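Long-range contacts in fimbriae-associated protein FAP1 (Streptococcus parasanguinis, PDB 2X12), which is a serine-rich fimbrial adhesin that probably mediates bacterial adhesion and biofilm formation, and of which this fragment is the beta domain: residues P230-D236 against H268-T274; A239-V243 against I254-K259; V243-Y247 against P299-E303; A292-L296 against S326-I330. All blocks are in the same frame, centred on the assembly; numbering follows the deposited sequence.

In the fold
These contacts illustrate how an all-beta domain combines regular backbone pairing with irregular side-chain packing. Contact 1 closes one margin of a five-stranded antiparallel sheet, whereas contacts 2 and 4 belong to the large sheet facing it; Ile270 of contact 1 meets Ala292 of contact 4 between them. Contact 2 is nested in the loop that contact 1 closes and touches it through Thr240 and Tyr256. Contact 4 is the most buried and has mostly small side chains, while contacts 1 and 2 carry polar groups at exposed ends. Contact 3, joining two loops, its centre about 15 Å from the centre of the chain, replaces strand hydrogen bonds with aromatic packing and shares Val243 with contact 2.

Contact 1: P230-D236 against H268-T274; sequences PTNVLID and HTITFDT
Thr231 and Leu234 pair with Asp273 and Thr271, respectively, across an antiparallel strand pair interrupted by a beta bulge, at the margin of a five-stranded sheet in a two-sheet fold. Backbone bonds set the frame. Leu234 N reaches Thr271 O at 2.7 Å, nearly straight, and Thr271 N returns a bond to Leu234 O; Thr231 and Asp273 exchange a similar pair. Between these two pairs Asn232 and Val233 stand opposite Phe272 alone, and this extra residue turns the chain through a corner.

Apolar contacts gather on the side facing strand 212-220. Val233 CG2 lies 3.6 Å from Phe272 CB, the two side chains running side by side in the same direction, and Pro230 CB approaches Phe272 CD1 at 3.9 Å. The Phe272 ring, its CG between backbone N and carbonyl carbon (chi1 57°), leads away from 230-236 and stacks on Trp193 of the neighbouring strand. Farther along, Ile235 CG1 meets Ile270 CG2 at 4.2 Å.

Polar side chains finish both ends. Asp273 OD1 turns to Ser192, outside the pair. At the other end Asp236 grips the opposite strand three times: its backbone N binds Thr269 O, and OD1 accepts Thr269 N at 3.2 Å on the syn side, tilted 35° out of the carboxylate plane. The third bond runs from His268 ND1 to the syn lone pair of Asp236 OD2, 2.6 Å away and in the plane of the imidazole.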
loop_
_atom_site.group_PDB
_atom_site.type_symbol
_atom_site.label_atom_id
_atom_site.label_comp_id
_atom_site.label_asym_id
_atom_site.label_seq_id
_atom_site.Cartn_x
_atom_site.Cartn_y
_atom_site.Cartn_z
ATOM N N PRO A 230 -11.839 4.278 0.420
ATOM C CA PRO A 230 -11.138 5.272 -0.376
ATOM C C PRO A 230 -11.869 5.655 -1.658
ATOM O O PRO A 230 -12.625 4.848 -2.232
ATOM C CB PRO A 230 -9.822 4.579 -0.707
ATOM C CG PRO A 230 -10.154 3.162 -0.776
ATOM C CD PRO A 230 -11.253 2.936 0.239
ATOM N N THR A 231 -11.624 6.874 -2.114
ATOM C CA THR A 231 -12.231 7.361 -3.333
ATOM C C THR A 231 -11.148 7.803 -4.301
ATOM O O THR A 231 -9.986 7.963 -3.930
ATOM C CB THR A 231 -13.205 8.526 -3.048
ATOM O OG1 THR A 231 -12.489 9.651 -2.489
ATOM C CG2 THR A 231 -14.330 8.067 -2.066
ATOM N N ASN A 232 -11.546 7.966 -5.558
ATOM C CA ASN A 232 -10.678 8.506 -6.582
ATOM C C ASN A 232 -9.329 7.776 -6.611
ATOM O O ASN A 232 -8.263 8.401 -6.656
ATOM C CB ASN A 232 -10.519 10.012 -6.301
ATOM C CG ASN A 232 -9.867 10.768 -7.452
ATOM O OD1 ASN A 232 -9.987 10.379 -8.621
ATOM N ND2 ASN A 232 -9.161 11.848 -7.125
ATOM N N VAL A 233 -9.375 6.451 -6.568
ATOM C CA VAL A 233 -8.141 5.679 -6.518
ATOM C C VAL A 233 -7.545 5.604 -7.903
ATOM O O VAL A 233 -8.184 5.076 -8.837
ATOM C CB VAL A 233 -8.381 4.260 -6.053
ATOM C CG1 VAL A 233 -7.110 3.511 -6.073
ATOM C CG2 VAL A 233 -8.975 4.250 -4.659
ATOM N N LEU A 234 -6.332 6.130 -8.051
ATOM C CA LEU A 234 -5.714 6.215 -9.366
ATOM C C LEU A 234 -4.365 5.560 -9.364
ATOM O O LEU A 234 -3.743 5.472 -8.351
ATOM C CB LEU A 234 -5.560 7.677 -9.786
ATOM C CG LEU A 234 -6.821 8.567 -9.873
ATOM C CD1 LEU A 234 -6.379 9.900 -10.437
ATOM C CD2 LEU A 234 -8.010 7.955 -10.668
ATOM N N ILE A 235 -3.905 5.099 -10.505
ATOM C CA ILE A 235 -2.508 4.699 -10.666
ATOM C C ILE A 235 -1.950 5.352 -11.900
ATOM O O ILE A 235 -2.577 5.279 -12.967
ATOM C CB ILE A 235 -2.410 3.192 -10.877
ATOM C CG1 ILE A 235 -2.998 2.466 -9.665
ATOM C CG2 ILE A 235 -0.963 2.779 -11.111
ATOM C CD1 ILE A 235 -2.714 1.004 -9.656
ATOM N N ASP A 236 -0.770 5.959 -11.761
ATOM C CA ASP A 236 -0.191 6.787 -12.840
ATOM C C ASP A 236 -1.218 7.773 -13.403
ATOM O O ASP A 236 -1.250 8.014 -14.602
ATOM C CB ASP A 236 0.375 5.897 -13.959
ATOM C CG ASP A 236 1.353 4.849 -13.412
ATOM O OD1 ASP A 236 2.198 5.253 -12.581
ATOM O OD2 ASP A 236 1.275 3.644 -13.780
ATOM N N HIS A 268 5.672 3.179 -10.329
ATOM C CA HIS A 268 4.296 3.622 -10.432
ATOM C C HIS A 268 3.962 4.550 -9.314
ATOM O O HIS A 268 4.629 4.527 -8.314
ATOM C CB HIS A 268 3.393 2.435 -10.365
ATOM C CG HIS A 268 3.486 1.559 -11.559
ATOM N ND1 HIS A 268 2.928 1.906 -12.771
ATOM C CD2 HIS A 268 4.073 0.351 -11.742
ATOM C CE1 HIS A 268 3.158 0.939 -13.647
ATOM N NE2 HIS A 268 3.852 -0.016 -13.050
ATOM N N THR A 269 2.925 5.356 -9.492
ATOM C CA THR A 269 2.511 6.336 -8.502
ATOM C C THR A 269 1.060 6.143 -8.247
ATOM O O THR A 269 0.238 6.463 -9.090
ATOM C CB THR A 269 2.728 7.739 -9.040
ATOM O OG1 THR A 269 4.110 7.882 -9.375
ATOM C CG2 THR A 269 2.318 8.818 -8.023
ATOM N N ILE A 270 0.752 5.602 -7.083
ATOM C CA ILE A 270 -0.615 5.267 -6.700
ATOM C C ILE A 270 -1.112 6.353 -5.785
ATOM O O ILE A 270 -0.395 6.757 -4.886
ATOM C CB ILE A 270 -0.633 3.963 -5.899
ATOM C CG1 ILE A 270 0.209 2.881 -6.605
ATOM C CG2 ILE A 270 -2.072 3.467 -5.648
ATOM C CD1 ILE A 270 0.665 1.732 -5.680
ATOM N N THR A 271 -2.326 6.829 -6.017
ATOM C CA THR A 271 -2.936 7.865 -5.187
ATOM C C THR A 271 -4.428 7.596 -4.976
ATOM O O THR A 271 -5.122 7.021 -5.842
ATOM C CB THR A 271 -2.868 9.224 -5.824
ATOM O OG1 THR A 271 -3.608 9.178 -7.035
ATOM C CG2 THR A 271 -1.481 9.585 -6.113
ATOM N N PHE A 272 -4.916 8.052 -3.825
ATOM C CA PHE A 272 -6.325 7.927 -3.448
ATOM C C PHE A 272 -6.621 8.842 -2.264
ATOM O O PHE A 272 -5.709 9.399 -1.650
ATOM C CB PHE A 272 -6.670 6.480 -3.076
ATOM C CG PHE A 272 -5.833 5.930 -1.966
ATOM C CD1 PHE A 272 -6.240 6.022 -0.657
ATOM C CD2 PHE A 272 -4.620 5.336 -2.230
ATOM C CE1 PHE A 272 -5.435 5.507 0.377
ATOM C CE2 PHE A 272 -3.819 4.827 -1.210
ATOM C CZ PHE A 272 -4.214 4.923 0.082
ATOM N N ASP A 273 -7.907 8.983 -1.967
ATOM C CA ASP A 273 -8.408 9.870 -0.942
ATOM C C ASP A 273 -9.184 9.036 0.066
ATOM O O ASP A 273 -9.739 8.013 -0.280
ATOM C CB ASP A 273 -9.334 10.898 -1.590
ATOM C CG ASP A 273 -8.605 11.827 -2.544
ATOM O OD1 ASP A 273 -7.345 11.863 -2.448
ATOM O OD2 ASP A 273 -9.292 12.521 -3.370
ATOM N N THR A 274 -9.223 9.471 1.308
ATOM C CA THR A 274 -10.009 8.807 2.305
ATOM C C THR A 274 -10.596 9.857 3.194
ATOM O O THR A 274 -9.866 10.639 3.776
ATOM C CB THR A 274 -9.115 7.878 3.170
ATOM O OG1 THR A 274 -8.202 8.632 3.961
ATOM C CG2 THR A 274 -8.300 6.957 2.318
#

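Contact 2: A239-V243 against I254-K259; sequences ATNPV and IEYVSK
Val243 N donates to Glu255 O at 2.7 Å, a nearly straight bond within a beta hairpin formed by strands 240-243 and 254-263. Glu255 N answers to Val243 O at 2.9 Å. Two residues along, Asn241 and Val257 repeat the exchange, with Val257 N approaching Asn241 O almost in line (175° at the hydrogen). Toward the exposed end the pairing slackens, and Lys259 N makes a weak bond to Ala239 O.

The side chains pack on both faces of the hairpin. Val243 and Val257 share one, their CG2 methyls 4.3 Å apart, with Phe301 of a loop packed on Val257. On the other, Pro242 CB rests 4.0 Å from Ile254 CG2, and that methyl also lies over one face of the Tyr256 ring, displaced toward its rim. Tyr256 also packs on Pro230 and Val233 of strand 227-235, which links the hairpin to the facing sheet. Thr240 adds a polar connection, its OG1 hydrogen-bonded to Val233 O.

At the open end, Lys259 extends across Asn241 at about a right angle. Its aliphatic stem, rather than its ammonium, makes the approach: CE comes 3.5 Å from Asn241 OD1.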
loop_
_atom_site.group_PDB
_atom_site.type_symbol
_atom_site.label_atom_id
_atom_site.label_comp_id
_atom_site.label_asym_id
_atom_site.label_seq_id
_atom_site.Cartn_x
_atom_site.Cartn_y
_atom_site.Cartn_z
ATOM N N ALA A 239 -7.452 5.548 -14.164
ATOM C CA ALA A 239 -8.430 4.866 -13.290
ATOM C C ALA A 239 -8.071 3.378 -12.988
ATOM O O ALA A 239 -7.071 2.851 -13.509
ATOM C CB ALA A 239 -9.874 5.021 -13.848
ATOM N N THR A 240 -8.898 2.769 -12.128
ATOM C CA THR A 240 -8.749 1.420 -11.628
ATOM C C THR A 240 -10.077 0.602 -11.553
ATOM O O THR A 240 -11.143 1.153 -11.334
ATOM C CB THR A 240 -8.203 1.486 -10.199
ATOM O OG1 THR A 240 -9.087 2.266 -9.372
ATOM C CG2 THR A 240 -6.833 2.128 -10.201
ATOM N N ASN A 241 -10.004 -0.723 -11.707
ATOM C CA ASN A 241 -11.138 -1.606 -11.385
ATOM C C ASN A 241 -10.938 -2.193 -10.016
ATOM O O ASN A 241 -9.808 -2.537 -9.643
ATOM C CB ASN A 241 -11.254 -2.763 -12.370
ATOM C CG ASN A 241 -11.542 -2.287 -13.776
ATOM O OD1 ASN A 241 -12.517 -1.534 -14.022
ATOM N ND2 ASN A 241 -10.692 -2.685 -14.707
ATOM N N PRO A 242 -12.016 -2.289 -9.236
ATOM C CA PRO A 242 -11.915 -2.900 -7.937
ATOM C C PRO A 242 -12.024 -4.426 -8.054
ATOM O O PRO A 242 -12.824 -4.935 -8.831
ATOM C CB PRO A 242 -13.102 -2.300 -7.192
ATOM C CG PRO A 242 -14.063 -2.078 -8.194
ATOM C CD PRO A 242 -13.341 -1.710 -9.439
ATOM N N VAL A 243 -11.198 -5.146 -7.312
ATOM C CA VAL A 243 -11.373 -6.565 -7.153
ATOM C C VAL A 243 -11.632 -6.783 -5.705
ATOM O O VAL A 243 -10.880 -6.293 -4.910
ATOM C CB VAL A 243 -10.128 -7.329 -7.515
ATOM C CG1 VAL A 243 -10.291 -8.752 -7.149
ATOM C CG2 VAL A 243 -9.843 -7.209 -9.011
ATOM N N ILE A 254 -10.048 -3.978 -0.266
ATOM C CA ILE A 254 -10.220 -4.147 -1.736
ATOM C C ILE A 254 -8.973 -3.867 -2.581
ATOM O O ILE A 254 -8.175 -2.962 -2.294
ATOM C CB ILE A 254 -11.288 -3.168 -2.251
ATOM C CG1 ILE A 254 -12.542 -3.228 -1.363
ATOM C CG2 ILE A 254 -11.616 -3.440 -3.690
ATOM C CD1 ILE A 254 -13.820 -2.640 -1.992
ATOM N N GLU A 255 -8.786 -4.655 -3.635
ATOM C CA GLU A 255 -7.635 -4.406 -4.514
ATOM C C GLU A 255 -8.175 -3.491 -5.609
ATOM O O GLU A 255 -9.158 -3.798 -6.252
ATOM C CB GLU A 255 -6.960 -5.694 -5.085
ATOM C CG GLU A 255 -5.472 -5.461 -5.611
ATOM C CD GLU A 255 -4.396 -5.820 -4.579
ATOM O OE1 GLU A 255 -4.725 -6.803 -3.854
ATOM O OE2 GLU A 255 -3.263 -5.181 -4.460
ATOM N N TYR A 256 -7.539 -2.344 -5.769
ATOM C CA TYR A 256 -7.816 -1.466 -6.874
ATOM C C TYR A 256 -6.732 -1.736 -7.906
ATOM O O TYR A 256 -5.542 -1.594 -7.620
ATOM C CB TYR A 256 -7.786 -0.044 -6.358
ATOM C CG TYR A 256 -8.800 0.149 -5.271
ATOM C CD1 TYR A 256 -10.092 0.549 -5.566
ATOM C CD2 TYR A 256 -8.511 -0.163 -3.976
ATOM C CE1 TYR A 256 -11.046 0.670 -4.612
ATOM C CE2 TYR A 256 -9.485 -0.040 -2.984
ATOM C CZ TYR A 256 -10.756 0.387 -3.340
ATOM O OH TYR A 256 -11.754 0.559 -2.426
ATOM N N VAL A 257 -7.130 -2.222 -9.070
ATOM C CA VAL A 257 -6.153 -2.671 -10.053
ATOM C C VAL A 257 -6.199 -1.741 -11.242
ATOM O O VAL A 257 -7.246 -1.188 -11.540
ATOM C CB VAL A 257 -6.444 -4.068 -10.517
ATOM C CG1 VAL A 257 -5.561 -4.403 -11.666
ATOM C CG2 VAL A 257 -6.213 -5.011 -9.393
ATOM N N SER A 258 -5.075 -1.545 -11.918
ATOM C CA SER A 258 -5.074 -0.601 -13.027
ATOM C C SER A 258 -5.928 -1.104 -14.199
ATOM O O SER A 258 -6.053 -2.333 -14.451
ATOM C CB SER A 258 -3.664 -0.338 -13.522
ATOM O OG SER A 258 -3.025 -1.535 -13.822
ATOM N N LYS A 259 -6.535 -0.149 -14.891
ATOM C CA LYS A 259 -7.344 -0.465 -16.039
ATOM C C LYS A 259 -6.436 -0.783 -17.200
ATOM O O LYS A 259 -6.741 -1.660 -18.021
ATOM C CB LYS A 259 -8.275 0.695 -16.400
ATOM C CG LYS A 259 -9.575 0.685 -15.583
ATOM C CD LYS A 259 -10.818 1.379 -16.239
ATOM C CE LYS A 259 -11.858 1.768 -15.108
ATOM N NZ LYS A 259 -13.139 2.377 -15.598
#

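Contact 3: V243-Y247 against P299-E303; sequences VTNFY and PHFYE
Asn245 crosses one face of the Tyr302 ring, where two loops without regular secondary structure meet and an Asx turn shapes one of them. This is the dense part of the contact. Asn245 CA sits 3.6 Å from the Tyr302 ring centroid, only 13° off the ring normal, giving a CH-pi contact over the face. The Asn245 amide stacks beyond it, over the CE2 side of the ring, with the two planes 27° apart. Tyr302 CG stands anti to its backbone N (chi1 -170°), which directs the ring against Asn245, and its hydroxyl bonds to Gly253 O. Val243, the buried end of strand 240-243, belongs here too, with CG1 3.6 Å from Phe301 O.

The Asx turn holds the amide: Asn245 OD1 receives Tyr247 N at 2.8 Å, nearly along its own C=O direction, while ND2 binds Asn249 and Ser251. The edge of the Tyr247 ring, at CE2, lies 3.4 Å from Tyr302 O, a carbonyl that also accepts a bond from Asn324 ND2. The Tyr247 hydroxyl runs on to Asp325.

Toward solvent the packing is looser and rests on the exposed rings of Phe246 and His300. They form an offset stack, with centroids 4.9 Å apart and NE2 of His300 over one rim of the phenyl face; Tyr247 CE2 lies over the rim of the opposite phenyl face. No hydrogen bond passes directly between 243-247 and 299-303, and this outer part meets through ring and apolar contacts. Val243 bridges to it, its CG1 lying off-centre over the imidazole, 4.3 Å from the His300 centroid.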
loop_
_atom_site.group_PDB
_atom_site.type_symbol
_atom_site.label_atom_id
_atom_site.label_comp_id
_atom_site.label_asym_id
_atom_site.label_seq_id
_atom_site.Cartn_x
_atom_site.Cartn_y
_atom_site.Cartn_z
ATOM N N VAL A 243 -11.198 -5.146 -7.312
ATOM C CA VAL A 243 -11.373 -6.565 -7.153
ATOM C C VAL A 243 -11.632 -6.783 -5.705
ATOM O O VAL A 243 -10.880 -6.293 -4.910
ATOM C CB VAL A 243 -10.128 -7.329 -7.515
ATOM C CG1 VAL A 243 -10.291 -8.752 -7.149
ATOM C CG2 VAL A 243 -9.843 -7.209 -9.011
ATOM N N THR A 244 -12.715 -7.497 -5.402
ATOM C CA THR A 244 -13.165 -7.787 -4.045
ATOM C C THR A 244 -12.797 -9.199 -3.680
ATOM O O THR A 244 -12.643 -10.057 -4.530
ATOM C CB THR A 244 -14.695 -7.658 -3.864
ATOM O OG1 THR A 244 -15.376 -8.764 -4.462
ATOM C CG2 THR A 244 -15.197 -6.377 -4.457
ATOM N N ASN A 245 -12.680 -9.427 -2.386
ATOM C CA ASN A 245 -12.104 -10.667 -1.854
ATOM C C ASN A 245 -12.829 -11.924 -2.328
ATOM O O ASN A 245 -14.018 -12.139 -2.008
ATOM C CB ASN A 245 -12.136 -10.607 -0.314
ATOM C CG ASN A 245 -11.369 -11.723 0.330
ATOM O OD1 ASN A 245 -11.083 -12.751 -0.290
ATOM N ND2 ASN A 245 -11.041 -11.537 1.584
ATOM N N PHE A 246 -12.090 -12.761 -3.047
ATOM C CA PHE A 246 -12.642 -14.006 -3.575
ATOM C C PHE A 246 -11.964 -15.248 -3.000
ATOM O O PHE A 246 -12.151 -16.350 -3.493
ATOM C CB PHE A 246 -12.586 -14.012 -5.111
ATOM C CG PHE A 246 -11.194 -14.004 -5.670
ATOM C CD1 PHE A 246 -10.538 -12.809 -5.914
ATOM C CD2 PHE A 246 -10.549 -15.171 -5.959
ATOM C CE1 PHE A 246 -9.240 -12.768 -6.417
ATOM C CE2 PHE A 246 -9.247 -15.140 -6.476
ATOM C CZ PHE A 246 -8.585 -13.919 -6.688
ATOM N N TYR A 247 -11.216 -15.067 -1.925
ATOM C CA TYR A 247 -10.665 -16.192 -1.190
ATOM C C TYR A 247 -11.458 -16.570 0.058
ATOM O O TYR A 247 -11.166 -17.580 0.680
ATOM C CB TYR A 247 -9.243 -15.871 -0.759
ATOM C CG TYR A 247 -8.247 -15.687 -1.883
ATOM C CD1 TYR A 247 -7.777 -16.754 -2.608
ATOM C CD2 TYR A 247 -7.750 -14.436 -2.189
ATOM C CE1 TYR A 247 -6.846 -16.572 -3.635
ATOM C CE2 TYR A 247 -6.831 -14.248 -3.217
ATOM C CZ TYR A 247 -6.384 -15.309 -3.921
ATOM O OH TYR A 247 -5.487 -15.088 -4.910
ATOM N N PRO A 299 -5.138 -9.419 -14.617
ATOM C CA PRO A 299 -5.696 -8.253 -13.880
ATOM C C PRO A 299 -6.619 -8.573 -12.712
ATOM O O PRO A 299 -7.144 -7.638 -12.081
ATOM C CB PRO A 299 -6.524 -7.551 -14.943
ATOM C CG PRO A 299 -7.013 -8.652 -15.797
ATOM C CD PRO A 299 -5.899 -9.675 -15.852
ATOM N N HIS A 300 -6.841 -9.857 -12.442
ATOM C CA HIS A 300 -7.738 -10.254 -11.395
ATOM C C HIS A 300 -6.956 -10.833 -10.243
ATOM O O HIS A 300 -6.672 -12.022 -10.192
ATOM C CB HIS A 300 -8.720 -11.272 -11.913
ATOM C CG HIS A 300 -9.887 -11.489 -11.007
ATOM N ND1 HIS A 300 -10.851 -10.525 -10.782
ATOM C CD2 HIS A 300 -10.248 -12.570 -10.273
ATOM C CE1 HIS A 300 -11.764 -11.017 -9.959
ATOM N NE2 HIS A 300 -11.416 -12.247 -9.625
ATOM N N PHE A 301 -6.625 -9.985 -9.286
ATOM C CA PHE A 301 -5.868 -10.462 -8.142
ATOM C C PHE A 301 -6.209 -9.759 -6.845
ATOM O O PHE A 301 -6.657 -8.634 -6.874
ATOM C CB PHE A 301 -4.380 -10.350 -8.429
ATOM C CG PHE A 301 -3.919 -8.973 -8.731
ATOM C CD1 PHE A 301 -3.998 -8.479 -10.011
ATOM C CD2 PHE A 301 -3.383 -8.202 -7.761
ATOM C CE1 PHE A 301 -3.563 -7.220 -10.312
ATOM C CE2 PHE A 301 -2.938 -6.943 -8.050
ATOM C CZ PHE A 301 -3.014 -6.452 -9.337
ATOM N N TYR A 302 -5.987 -10.443 -5.723
ATOM C CA TYR A 302 -6.305 -9.871 -4.424
ATOM C C TYR A 302 -5.163 -10.240 -3.532
ATOM O O TYR A 302 -5.074 -11.366 -3.100
ATOM C CB TYR A 302 -7.621 -10.430 -3.916
ATOM C CG TYR A 302 -8.240 -9.784 -2.692
ATOM C CD1 TYR A 302 -9.074 -8.702 -2.792
ATOM C CD2 TYR A 302 -8.072 -10.318 -1.450
ATOM C CE1 TYR A 302 -9.649 -8.136 -1.685
ATOM C CE2 TYR A 302 -8.676 -9.758 -0.328
ATOM C CZ TYR A 302 -9.453 -8.676 -0.457
ATOM O OH TYR A 302 -10.064 -8.169 0.667
ATOM N N GLU A 303 -4.245 -9.306 -3.339
ATOM C CA GLU A 303 -3.077 -9.500 -2.497
ATOM C C GLU A 303 -3.248 -8.544 -1.343
ATOM O O GLU A 303 -2.823 -7.381 -1.388
ATOM C CB GLU A 303 -1.822 -9.217 -3.299
ATOM C CG GLU A 303 -1.683 -10.122 -4.523
ATOM C CD GLU A 303 -1.567 -11.629 -4.171
ATOM O OE1 GLU A 303 -1.273 -11.927 -2.968
ATOM O OE2 GLU A 303 -1.797 -12.482 -5.094
#

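Contact 4: A292-L296 against S326-I330; sequences AATTL and SGTAI
Thr294 and Thr328 project to the same side of paired antiparallel strands, yet their hydroxyls do not meet. Instead the methyl of Thr328 turns inward: CG2 lies between its own backbone N and carbonyl carbon and comes 3.5 Å from Thr294 O. The Thr294 hydroxyl sits beside its backbone N (chi1 -72°) and bonds outside the pair to Tyr197 OH. Underneath these side chains the two backbones are joined by a reciprocal pair of bonds, Thr294 N to Thr328 O at 2.9 Å and Thr328 N to Thr294 O at 2.8 Å.

On one side of this pair the packing is made by small groups. Thr295 directs its methyl toward the other segment, with CG2 3.7 Å from Ser326 O and close to the CA of Gly327, where no side chain intervenes. Its hydroxyl binds Asp298 O.

On the other side the chain bends sharply at Ala329, whose backbone takes a left-handed conformation, and beyond this corner Ile330 comes back against the strand. Its CG1 branch meets Ala293 CB at 3.7 Å, while CG2 leans on Ala292 O at 3.6 Å. The same carbonyl receives a CH...O contact from Ile330 CA at 3.2 Å. Tyr197 OH reaches the corner as well, binding Ala329 O, so one phenol ties the bend to Thr294.

Strand 212-220 pairs with the far margin of 287-295, which makes 287-295 an interior strand; the short strand 327-328 turns a corner at Ala329 and continues into 330-336, as in a curled antiparallel beta-sheet.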
loop_
_atom_site.group_PDB
_atom_site.type_symbol
_atom_site.label_atom_id
_atom_site.label_comp_id
_atom_site.label_asym_id
_atom_site.label_seq_id
_atom_site.Cartn_x
_atom_site.Cartn_y
_atom_site.Cartn_z
ATOM N N ALA A 292 1.068 -2.573 -2.291
ATOM C CA ALA A 292 1.231 -2.445 -3.733
ATOM C C ALA A 292 1.593 -3.813 -4.284
ATOM O O ALA A 292 2.391 -4.518 -3.654
ATOM C CB ALA A 292 2.335 -1.412 -4.061
ATOM N N ALA A 293 1.015 -4.223 -5.416
ATOM C CA ALA A 293 1.477 -5.468 -6.050
ATOM C C ALA A 293 1.608 -5.276 -7.518
ATOM O O ALA A 293 0.969 -4.403 -8.046
ATOM C CB ALA A 293 0.556 -6.581 -5.788
ATOM N N THR A 294 2.446 -6.080 -8.156
ATOM C CA THR A 294 2.452 -6.225 -9.583
ATOM C C THR A 294 1.979 -7.620 -9.972
ATOM O O THR A 294 2.263 -8.579 -9.255
ATOM C CB THR A 294 3.863 -6.060 -10.108
ATOM O OG1 THR A 294 4.284 -4.670 -10.016
ATOM C CG2 THR A 294 3.905 -6.509 -11.506
ATOM N N THR A 295 1.243 -7.750 -11.081
ATOM C CA THR A 295 1.074 -9.053 -11.733
ATOM C C THR A 295 1.585 -9.023 -13.160
ATOM O O THR A 295 1.392 -8.075 -13.839
ATOM C CB THR A 295 -0.361 -9.560 -11.810
ATOM O OG1 THR A 295 -1.144 -8.620 -12.507
ATOM C CG2 THR A 295 -0.930 -9.783 -10.483
ATOM N N LEU A 296 2.169 -10.118 -13.615
ATOM C CA LEU A 296 2.786 -10.206 -14.905
ATOM C C LEU A 296 1.798 -10.297 -16.024
ATOM O O LEU A 296 2.143 -9.925 -17.126
ATOM C CB LEU A 296 3.704 -11.404 -14.947
ATOM C CG LEU A 296 4.770 -11.253 -13.843
ATOM C CD1 LEU A 296 5.844 -12.333 -13.863
ATOM C CD2 LEU A 296 5.448 -9.915 -13.936
ATOM N N SER A 326 -0.640 -14.866 -7.748
ATOM C CA SER A 326 0.134 -14.533 -8.928
ATOM C C SER A 326 0.699 -13.128 -8.822
ATOM O O SER A 326 1.368 -12.631 -9.748
ATOM C CB SER A 326 -0.779 -14.647 -10.153
ATOM O OG SER A 326 -1.849 -13.728 -9.998
ATOM N N GLY A 327 0.387 -12.485 -7.703
ATOM C CA GLY A 327 0.957 -11.204 -7.371
ATOM C C GLY A 327 2.420 -11.359 -7.039
ATOM O O GLY A 327 2.878 -12.448 -6.637
ATOM N N THR A 328 3.164 -10.286 -7.248
ATOM C CA THR A 328 4.583 -10.301 -6.968
ATOM C C THR A 328 5.013 -8.874 -6.630
ATOM O O THR A 328 4.221 -7.944 -6.723
ATOM C CB THR A 328 5.391 -10.915 -8.155
ATOM O OG1 THR A 328 6.707 -11.323 -7.745
ATOM C CG2 THR A 328 5.493 -9.920 -9.266
ATOM N N ALA A 329 6.276 -8.732 -6.227
ATOM C CA ALA A 329 6.824 -7.473 -5.703
ATOM C C ALA A 329 5.849 -6.785 -4.761
ATOM O O ALA A 329 5.619 -5.613 -4.882
ATOM C CB ALA A 329 7.190 -6.557 -6.802
ATOM N N ILE A 330 5.264 -7.526 -3.832
ATOM C CA ILE A 330 4.339 -6.911 -2.895
ATOM C C ILE A 330 5.028 -6.234 -1.730
ATOM O O ILE A 330 5.980 -6.749 -1.154
ATOM C CB ILE A 330 3.426 -7.932 -2.304
ATOM C CG1 ILE A 330 2.586 -8.556 -3.417
ATOM C CG2 ILE A 330 2.576 -7.285 -1.294
ATOM C CD1 ILE A 330 1.793 -9.786 -3.006
#